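PDB 1SQ4: glyoxylate-induced Protein from Pseudomonas aeruginosa, which is a double-barrelled cupin of unestablished function, perhaps acting as a ureidoglycine aminohydrolase. Local coordinates for residues H110-P121 and P154-Q162; V224-V232 and M240-Y251. One frame throughout, in Å; residues are numbered along the deposited sequence.

Interaction 1: residues H110-P121 and P154-Q162; sequences HAMQPGGYAFIP and PEAFVTNEQ
Strands 116-120 and 157-160 run antiparallel, their axes 4.4 Å apart at closest approach, with Y117 facing T159 and F119 facing F157 as the hydrogen-bonded pairs. Y117 N gives to T159 O, T159 N returns a bond to Y117 O, and F119 N reaches F157 O at 3.1 Å. Where the type II turn Q113-G116 leads into the first strand, E161 N bonds to G115 O. N160 reaches the same turn with its side chain: CG lies anti to the backbone N (chi1 -170°), and ND2 donates to P114 O at 3.3 Å, from above that carbonyl's plane. ND2 also donates to a water that accepts from Q113 N, while N160 OD1 takes Q162 N at 2.9 Å in an Asx turn.

On the face with Y117, the F157 ring receives F119 CB over one side, 3.9 Å from its centroid; the two phenyl rings lie nearly parallel but slid apart. P154 CG meets the F119 ring at its edge, 3.6 Å from CE1. On the opposite face V158 CG2 stands over the H110 ring, 3.4 Å from its centroid, a CH-pi contact tying edge strand 157-160 to strand 109-112 of the other sheet. Polar bonds thus hold the turn; apolar contacts carry the rest, on both faces.

Interaction 2: residues V224-V232 and M240-Y251; sequences VYRLNQDWV and MWLRAFCPQACY
Y225 lies between M240, a selenomethionine, and the backbone of A249, its ring covered on both faces. The M240 side chain runs extended through chi2 and bends at chi3 (-67°), which sets CE over the ring centre, 4.1 Å from the centroid; M240 SE approaches the ring obliquely, 3.6 Å from Y225 CD2, in a Met-aromatic contact. The opposite face takes A249 O, offset toward the rim. C250 SG approaches obliquely, 3.8 Å from Y225 CD1. At the ring's edge Y225 OH donates to Q248 OE1 at 3.0 Å, ring and amide planes 52° apart. Q248 CG is anti to its own carbonyl carbon (chi1 -49°) and the chain runs extended beyond it, carrying OE1 to the hydroxyl, which is also hydrogen-bonded to Y260 OH.

These residues belong to the second cupin barrel, where strand 222-227 pairs antiparallel with 248-251 while M240 comes from strand 239-244 of the other sheet. R226 and A249 form a hydrogen-bonded pair, and just past the strands N228 N bonds to P247 O at 3.0 Å.

L227 extends the core: CD1 lies 4.1 Å from M240 SE, and CD2 meets L242 CD1. On the reverse side A249 CB packs against R226 CB, and the W231 ring, with R226 CD over one face, brings CZ3 to 3.8 Å from Y251 CB. Here W231 touches W231 of a third subunit, and V224 and Y251 pack against Y251 and V224 of that subunit.

How the interactions relate
Near the N terminus, strands 25-26 and 30-33 already join the eight-stranded sheet of the second barrel, 30-33 beside 239-244. The chain then builds the first barrel, where interaction 1 closes its loop: after strand 116-120, 32 residues including strands 126-129 and 136-144 pass before 154-162 returns to the edge of the six-stranded sheet. Back in the second barrel, interaction 2 closes a much shorter loop, seven residues between 224-232 and 240-251. The loops follow in series, neither nesting nor crossing. The centres of interactions 1 and 2 lie about 29 Å apart, on opposite sides of the chain's centre. Interaction 1 ties an edge strand to the first barrel; interaction 2 joins the two sheets of the second.

Interaction 1: residues H110-P121 and P154-Q162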
# COMPACT_ATOMS: atom_id res chain seq x y z
N HIS A 110 -26.82 15.73 44.10
CA HIS A 110 -26.60 14.29 44.02
C HIS A 110 -25.18 13.92 44.36
O HIS A 110 -24.23 14.54 43.88
CB HIS A 110 -26.89 13.77 42.61
CG HIS A 110 -28.25 14.10 42.11
ND1 HIS A 110 -28.56 15.33 41.56
CD2 HIS A 110 -29.40 13.38 42.09
CE1 HIS A 110 -29.83 15.35 41.22
NE2 HIS A 110 -30.37 14.18 41.54
N ALA A 111 -25.03 12.89 45.18
CA ALA A 111 -23.71 12.42 45.55
C ALA A 111 -23.44 11.27 44.59
O ALA A 111 -23.95 10.16 44.78
CB ALA A 111 -23.69 11.93 46.98
N MSE A 112 -22.65 11.54 43.56
CA MSE A 112 -22.33 10.53 42.56
C MSE A 112 -21.09 9.71 42.89
O MSE A 112 -20.01 10.27 43.11
CB MSE A 112 -22.14 11.19 41.19
CG MSE A 112 -23.21 12.19 40.83
SE MSE A 112 -23.29 12.57 38.94
CE MSE A 112 -22.03 14.02 38.88
N GLN A 113 -21.24 8.40 42.92
CA GLN A 113 -20.13 7.50 43.20
C GLN A 113 -19.66 6.93 41.87
O GLN A 113 -20.34 7.05 40.86
CB GLN A 113 -20.60 6.35 44.09
CG GLN A 113 -21.17 6.80 45.42
CD GLN A 113 -20.14 7.52 46.27
OE1 GLN A 113 -19.00 7.05 46.41
NE2 GLN A 113 -20.54 8.66 46.84
N PRO A 114 -18.47 6.31 41.85
CA PRO A 114 -18.03 5.77 40.56
C PRO A 114 -19.14 4.87 40.02
O PRO A 114 -19.69 4.03 40.74
CB PRO A 114 -16.77 5.00 40.93
CG PRO A 114 -16.20 5.85 42.03
CD PRO A 114 -17.43 6.13 42.87
N GLY A 115 -19.49 5.09 38.76
CA GLY A 115 -20.56 4.35 38.13
C GLY A 115 -21.75 5.28 37.94
O GLY A 115 -22.67 5.00 37.18
N GLY A 116 -21.70 6.42 38.64
CA GLY A 116 -22.77 7.41 38.57
C GLY A 116 -23.00 7.99 37.19
O GLY A 116 -22.07 8.48 36.55
N TYR A 117 -24.25 7.96 36.74
CA TYR A 117 -24.61 8.47 35.42
C TYR A 117 -25.58 9.64 35.55
O TYR A 117 -26.58 9.57 36.24
CB TYR A 117 -25.27 7.33 34.62
CG TYR A 117 -25.55 7.59 33.15
CD1 TYR A 117 -24.74 7.02 32.16
CD2 TYR A 117 -26.68 8.28 32.74
CE1 TYR A 117 -25.06 7.13 30.81
CE2 TYR A 117 -27.02 8.39 31.40
CZ TYR A 117 -26.21 7.80 30.43
OH TYR A 117 -26.58 7.88 29.10
N ALA A 118 -25.28 10.74 34.86
CA ALA A 118 -26.14 11.91 34.93
C ALA A 118 -26.39 12.53 33.56
O ALA A 118 -25.46 12.71 32.78
CB ALA A 118 -25.51 12.94 35.87
N PHE A 119 -27.65 12.83 33.28
CA PHE A 119 -28.04 13.44 32.01
C PHE A 119 -28.51 14.86 32.28
O PHE A 119 -29.43 15.10 33.06
CB PHE A 119 -29.16 12.65 31.32
CG PHE A 119 -29.67 13.32 30.08
CD1 PHE A 119 -30.87 14.03 30.10
CD2 PHE A 119 -28.93 13.30 28.90
CE1 PHE A 119 -31.31 14.72 28.97
CE2 PHE A 119 -29.35 13.99 27.77
CZ PHE A 119 -30.55 14.70 27.81
N ILE A 120 -27.87 15.80 31.61
CA ILE A 120 -28.19 17.20 31.79
C ILE A 120 -28.77 17.70 30.50
O ILE A 120 -28.14 17.60 29.47
CB ILE A 120 -26.91 17.97 32.11
CG1 ILE A 120 -26.21 17.32 33.29
CG2 ILE A 120 -27.21 19.41 32.39
CD1 ILE A 120 -24.92 18.00 33.65
N PRO A 121 -30.02 18.18 30.54
CA PRO A 121 -30.70 18.70 29.34
C PRO A 121 -30.16 20.07 28.93
O PRO A 121 -29.64 20.82 29.75
CB PRO A 121 -32.17 18.74 29.76
CG PRO A 121 -32.10 18.92 31.24
CD PRO A 121 -30.98 17.99 31.63
N PRO A 154 -35.88 16.72 26.86
CA PRO A 154 -35.72 15.57 27.75
C PRO A 154 -35.48 16.05 29.17
O PRO A 154 -34.86 17.09 29.39
CB PRO A 154 -34.52 14.85 27.16
CG PRO A 154 -33.71 15.97 26.60
CD PRO A 154 -34.74 16.84 25.94
N GLU A 155 -36.00 15.30 30.13
CA GLU A 155 -35.84 15.67 31.54
C GLU A 155 -34.61 15.01 32.12
O GLU A 155 -34.26 13.89 31.76
CB GLU A 155 -37.09 15.27 32.34
CG GLU A 155 -38.22 16.29 32.26
CD GLU A 155 -39.58 15.70 32.57
OE1 GLU A 155 -39.94 14.66 31.97
OE2 GLU A 155 -40.31 16.28 33.41
N ALA A 156 -33.93 15.74 33.00
CA ALA A 156 -32.72 15.27 33.65
C ALA A 156 -33.02 14.08 34.54
O ALA A 156 -34.17 13.75 34.80
CB ALA A 156 -32.11 16.37 34.48
N PHE A 157 -31.95 13.44 35.00
CA PHE A 157 -32.07 12.31 35.89
C PHE A 157 -30.66 11.84 36.24
O PHE A 157 -29.71 12.10 35.51
CB PHE A 157 -32.91 11.20 35.24
CG PHE A 157 -32.34 10.66 33.97
CD1 PHE A 157 -31.36 9.68 34.01
CD2 PHE A 157 -32.77 11.13 32.74
CE1 PHE A 157 -30.82 9.18 32.84
CE2 PHE A 157 -32.24 10.63 31.55
CZ PHE A 157 -31.25 9.65 31.61
N VAL A 158 -30.55 11.19 37.39
CA VAL A 158 -29.28 10.68 37.89
C VAL A 158 -29.51 9.25 38.37
O VAL A 158 -30.59 8.92 38.87
CB VAL A 158 -28.76 11.53 39.07
CG1 VAL A 158 -27.39 11.04 39.52
CG2 VAL A 158 -28.69 12.99 38.67
N THR A 159 -28.48 8.42 38.21
CA THR A 159 -28.57 7.03 38.59
C THR A 159 -27.18 6.41 38.49
O THR A 159 -26.21 7.13 38.26
CB THR A 159 -29.56 6.29 37.66
OG1 THR A 159 -29.67 4.91 38.04
CG2 THR A 159 -29.10 6.39 36.21
N ASN A 160 -27.08 5.10 38.67
CA ASN A 160 -25.80 4.41 38.58
C ASN A 160 -25.99 3.15 37.72
O ASN A 160 -26.93 2.38 37.92
CB ASN A 160 -25.28 4.07 39.99
CG ASN A 160 -23.84 3.56 39.98
OD1 ASN A 160 -23.55 2.50 39.43
ND2 ASN A 160 -22.93 4.32 40.60
N GLU A 161 -25.10 2.95 36.76
CA GLU A 161 -25.20 1.83 35.85
C GLU A 161 -25.23 0.49 36.56
O GLU A 161 -25.78 -0.46 36.04
CB GLU A 161 -24.05 1.88 34.84
CG GLU A 161 -22.67 1.61 35.42
CD GLU A 161 -22.25 0.18 35.23
OE1 GLU A 161 -21.11 -0.16 35.59
OE2 GLU A 161 -23.06 -0.62 34.70
N GLN A 162 -24.64 0.42 37.75
CA GLN A 162 -24.60 -0.83 38.51
C GLN A 162 -25.99 -1.20 39.03
O GLN A 162 -26.21 -2.31 39.53
CB GLN A 162 -23.65 -0.72 39.71
CG GLN A 162 -22.18 -0.52 39.33
CD GLN A 162 -21.26 -0.39 40.54
OE1 GLN A 162 -21.51 0.40 41.45
NE2 GLN A 162 -20.17 -1.15 40.54
O HOH W 1 -23.48 7.13 42.12

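Interaction 2: residues V224-V232 and M240-Y251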
# COMPACT_ATOMS: atom_id res chain seq x y z
N VAL A 224 -9.88 -8.52 21.37
CA VAL A 224 -9.37 -8.36 20.03
C VAL A 224 -10.60 -7.91 19.26
O VAL A 224 -11.52 -8.70 19.04
CB VAL A 224 -8.84 -9.69 19.45
CG1 VAL A 224 -8.30 -9.46 18.03
CG2 VAL A 224 -7.75 -10.23 20.34
N TYR A 225 -10.62 -6.64 18.90
CA TYR A 225 -11.76 -6.06 18.19
C TYR A 225 -11.41 -5.97 16.73
O TYR A 225 -10.27 -5.71 16.35
CB TYR A 225 -12.04 -4.66 18.72
CG TYR A 225 -13.49 -4.23 18.66
CD1 TYR A 225 -14.40 -4.65 19.63
CD2 TYR A 225 -13.93 -3.34 17.68
CE1 TYR A 225 -15.71 -4.19 19.63
CE2 TYR A 225 -15.25 -2.88 17.66
CZ TYR A 225 -16.13 -3.31 18.65
OH TYR A 225 -17.42 -2.85 18.66
N ARG A 226 -12.41 -6.18 15.90
CA ARG A 226 -12.23 -6.12 14.47
C ARG A 226 -12.88 -4.84 13.93
O ARG A 226 -14.10 -4.70 13.97
CB ARG A 226 -12.88 -7.36 13.85
CG ARG A 226 -12.92 -7.39 12.34
CD ARG A 226 -11.55 -7.63 11.78
NE ARG A 226 -11.58 -7.94 10.35
CZ ARG A 226 -12.05 -9.06 9.82
NH1 ARG A 226 -12.54 -10.01 10.61
NH2 ARG A 226 -12.01 -9.25 8.51
N LEU A 227 -12.07 -3.91 13.45
CA LEU A 227 -12.60 -2.67 12.88
C LEU A 227 -12.33 -2.72 11.39
O LEU A 227 -11.19 -2.59 10.95
CB LEU A 227 -11.89 -1.45 13.49
CG LEU A 227 -12.04 -1.29 15.01
CD1 LEU A 227 -10.91 -0.44 15.56
CD2 LEU A 227 -13.40 -0.70 15.35
N ASN A 228 -13.38 -2.95 10.61
CA ASN A 228 -13.25 -3.02 9.16
C ASN A 228 -12.06 -3.83 8.64
O ASN A 228 -11.04 -3.27 8.27
CB ASN A 228 -13.16 -1.60 8.60
CG ASN A 228 -12.97 -1.57 7.09
OD1 ASN A 228 -13.68 -2.25 6.36
ND2 ASN A 228 -12.01 -0.78 6.63
N GLN A 229 -12.17 -5.15 8.60
CA GLN A 229 -11.07 -5.96 8.06
C GLN A 229 -9.76 -5.91 8.86
O GLN A 229 -8.77 -6.54 8.47
CB GLN A 229 -10.78 -5.53 6.62
CG GLN A 229 -11.91 -5.82 5.66
CD GLN A 229 -12.10 -7.31 5.47
OE1 GLN A 229 -11.37 -7.95 4.70
NE2 GLN A 229 -13.07 -7.88 6.20
N ASP A 230 -9.75 -5.19 9.97
CA ASP A 230 -8.53 -5.08 10.78
C ASP A 230 -8.73 -5.44 12.25
O ASP A 230 -9.50 -4.80 12.95
CB ASP A 230 -7.98 -3.66 10.70
CG ASP A 230 -7.35 -3.34 9.36
OD1 ASP A 230 -7.22 -2.14 9.03
OD2 ASP A 230 -6.98 -4.28 8.64
N TRP A 231 -8.05 -6.48 12.71
CA TRP A 231 -8.16 -6.87 14.10
C TRP A 231 -7.15 -6.07 14.93
O TRP A 231 -5.97 -5.97 14.56
CB TRP A 231 -7.90 -8.36 14.28
CG TRP A 231 -8.94 -9.28 13.70
CD1 TRP A 231 -8.91 -9.88 12.47
CD2 TRP A 231 -10.13 -9.74 14.35
NE1 TRP A 231 -10.01 -10.70 12.32
CE2 TRP A 231 -10.77 -10.63 13.46
CE3 TRP A 231 -10.72 -9.50 15.59
CZ2 TRP A 231 -11.97 -11.27 13.77
CZ3 TRP A 231 -11.91 -10.14 15.91
CH2 TRP A 231 -12.52 -11.01 15.00
N VAL A 232 -7.61 -5.50 16.03
CA VAL A 232 -6.73 -4.73 16.90
C VAL A 232 -7.01 -5.02 18.37
O VAL A 232 -8.16 -5.12 18.80
CB VAL A 232 -6.84 -3.19 16.62
CG1 VAL A 232 -6.39 -2.89 15.19
CG2 VAL A 232 -8.25 -2.69 16.82
N MSE A 240 -11.98 4.08 20.48
CA MSE A 240 -12.12 3.73 19.07
C MSE A 240 -13.18 4.62 18.46
O MSE A 240 -14.25 4.78 19.04
CB MSE A 240 -12.55 2.27 18.89
CG MSE A 240 -11.61 1.23 19.49
SE MSE A 240 -12.37 -0.56 19.43
CE MSE A 240 -13.84 -0.35 20.65
N TRP A 241 -12.89 5.19 17.30
CA TRP A 241 -13.85 6.03 16.61
C TRP A 241 -14.24 5.41 15.29
O TRP A 241 -13.37 5.10 14.48
CB TRP A 241 -13.28 7.42 16.35
CG TRP A 241 -14.19 8.25 15.52
CD1 TRP A 241 -14.09 8.50 14.19
CD2 TRP A 241 -15.41 8.87 15.95
NE1 TRP A 241 -15.16 9.24 13.76
CE2 TRP A 241 -15.99 9.49 14.82
CE3 TRP A 241 -16.06 8.98 17.19
CZ2 TRP A 241 -17.19 10.18 14.88
CZ3 TRP A 241 -17.25 9.66 17.25
CH2 TRP A 241 -17.80 10.26 16.11
N LEU A 242 -15.54 5.24 15.07
CA LEU A 242 -16.06 4.64 13.84
C LEU A 242 -16.73 5.66 12.92
O LEU A 242 -17.53 6.47 13.38
CB LEU A 242 -17.03 3.53 14.18
CG LEU A 242 -16.35 2.24 14.64
CD1 LEU A 242 -16.53 2.01 16.12
CD2 LEU A 242 -16.95 1.08 13.84
N ARG A 243 -16.40 5.60 11.63
CA ARG A 243 -16.91 6.51 10.60
C ARG A 243 -18.34 6.33 10.13
O ARG A 243 -19.08 7.32 9.98
CB ARG A 243 -16.00 6.49 9.36
CG ARG A 243 -14.98 7.63 9.28
CD ARG A 243 -15.34 8.68 8.22
NE ARG A 243 -14.43 9.82 8.27
CZ ARG A 243 -13.14 9.75 7.97
NH1 ARG A 243 -12.37 10.84 8.05
NH2 ARG A 243 -12.62 8.60 7.58
N ALA A 244 -18.73 5.09 9.86
CA ALA A 244 -20.08 4.79 9.38
C ALA A 244 -20.00 3.53 8.56
O ALA A 244 -19.12 3.38 7.70
CB ALA A 244 -20.65 5.92 8.54
N PHE A 245 -20.93 2.63 8.83
CA PHE A 245 -21.00 1.36 8.16
C PHE A 245 -19.74 0.56 8.41
O PHE A 245 -19.59 -0.54 7.90
CB PHE A 245 -21.21 1.57 6.67
CG PHE A 245 -22.50 2.23 6.34
CD1 PHE A 245 -23.70 1.54 6.47
CD2 PHE A 245 -22.52 3.55 5.91
CE1 PHE A 245 -24.91 2.16 6.16
CE2 PHE A 245 -23.72 4.18 5.61
CZ PHE A 245 -24.92 3.49 5.74
N CYS A 246 -18.83 1.12 9.20
CA CYS A 246 -17.59 0.42 9.52
C CYS A 246 -17.91 -0.90 10.22
O CYS A 246 -18.51 -0.91 11.29
CB CYS A 246 -16.72 1.28 10.43
SG CYS A 246 -15.16 0.49 10.88
N PRO A 247 -17.52 -2.04 9.62
CA PRO A 247 -17.81 -3.33 10.26
C PRO A 247 -17.20 -3.45 11.66
O PRO A 247 -16.11 -2.93 11.92
CB PRO A 247 -17.21 -4.33 9.28
CG PRO A 247 -17.32 -3.62 7.96
CD PRO A 247 -16.89 -2.23 8.31
N GLN A 248 -17.91 -4.12 12.56
CA GLN A 248 -17.44 -4.30 13.93
C GLN A 248 -17.62 -5.72 14.42
O GLN A 248 -18.74 -6.23 14.51
CB GLN A 248 -18.21 -3.38 14.87
CG GLN A 248 -18.30 -1.94 14.42
CD GLN A 248 -19.01 -1.10 15.45
OE1 GLN A 248 -18.59 -1.04 16.60
NE2 GLN A 248 -20.10 -0.44 15.05
N ALA A 249 -16.51 -6.37 14.74
CA ALA A 249 -16.55 -7.74 15.25
C ALA A 249 -15.74 -7.74 16.52
O ALA A 249 -14.74 -7.03 16.64
CB ALA A 249 -15.93 -8.68 14.25
N CYS A 250 -16.16 -8.54 17.48
CA CYS A 250 -15.44 -8.56 18.73
C CYS A 250 -15.01 -9.94 19.14
O CYS A 250 -15.69 -10.92 18.87
CB CYS A 250 -16.30 -7.93 19.82
SG CYS A 250 -15.44 -7.83 21.39
N TYR A 251 -13.86 -10.02 19.81
CA TYR A 251 -13.34 -11.29 20.26
C TYR A 251 -12.89 -11.10 21.70
O TYR A 251 -11.70 -11.02 21.97
CB TYR A 251 -12.16 -11.71 19.39
CG TYR A 251 -12.01 -13.20 19.17
CD1 TYR A 251 -12.53 -13.82 18.02
CD2 TYR A 251 -11.36 -14.00 20.11
CE1 TYR A 251 -12.40 -15.20 17.82
CE2 TYR A 251 -11.21 -15.38 19.92
CZ TYR A 251 -11.73 -15.98 18.78
OH TYR A 251 -11.61 -17.35 18.63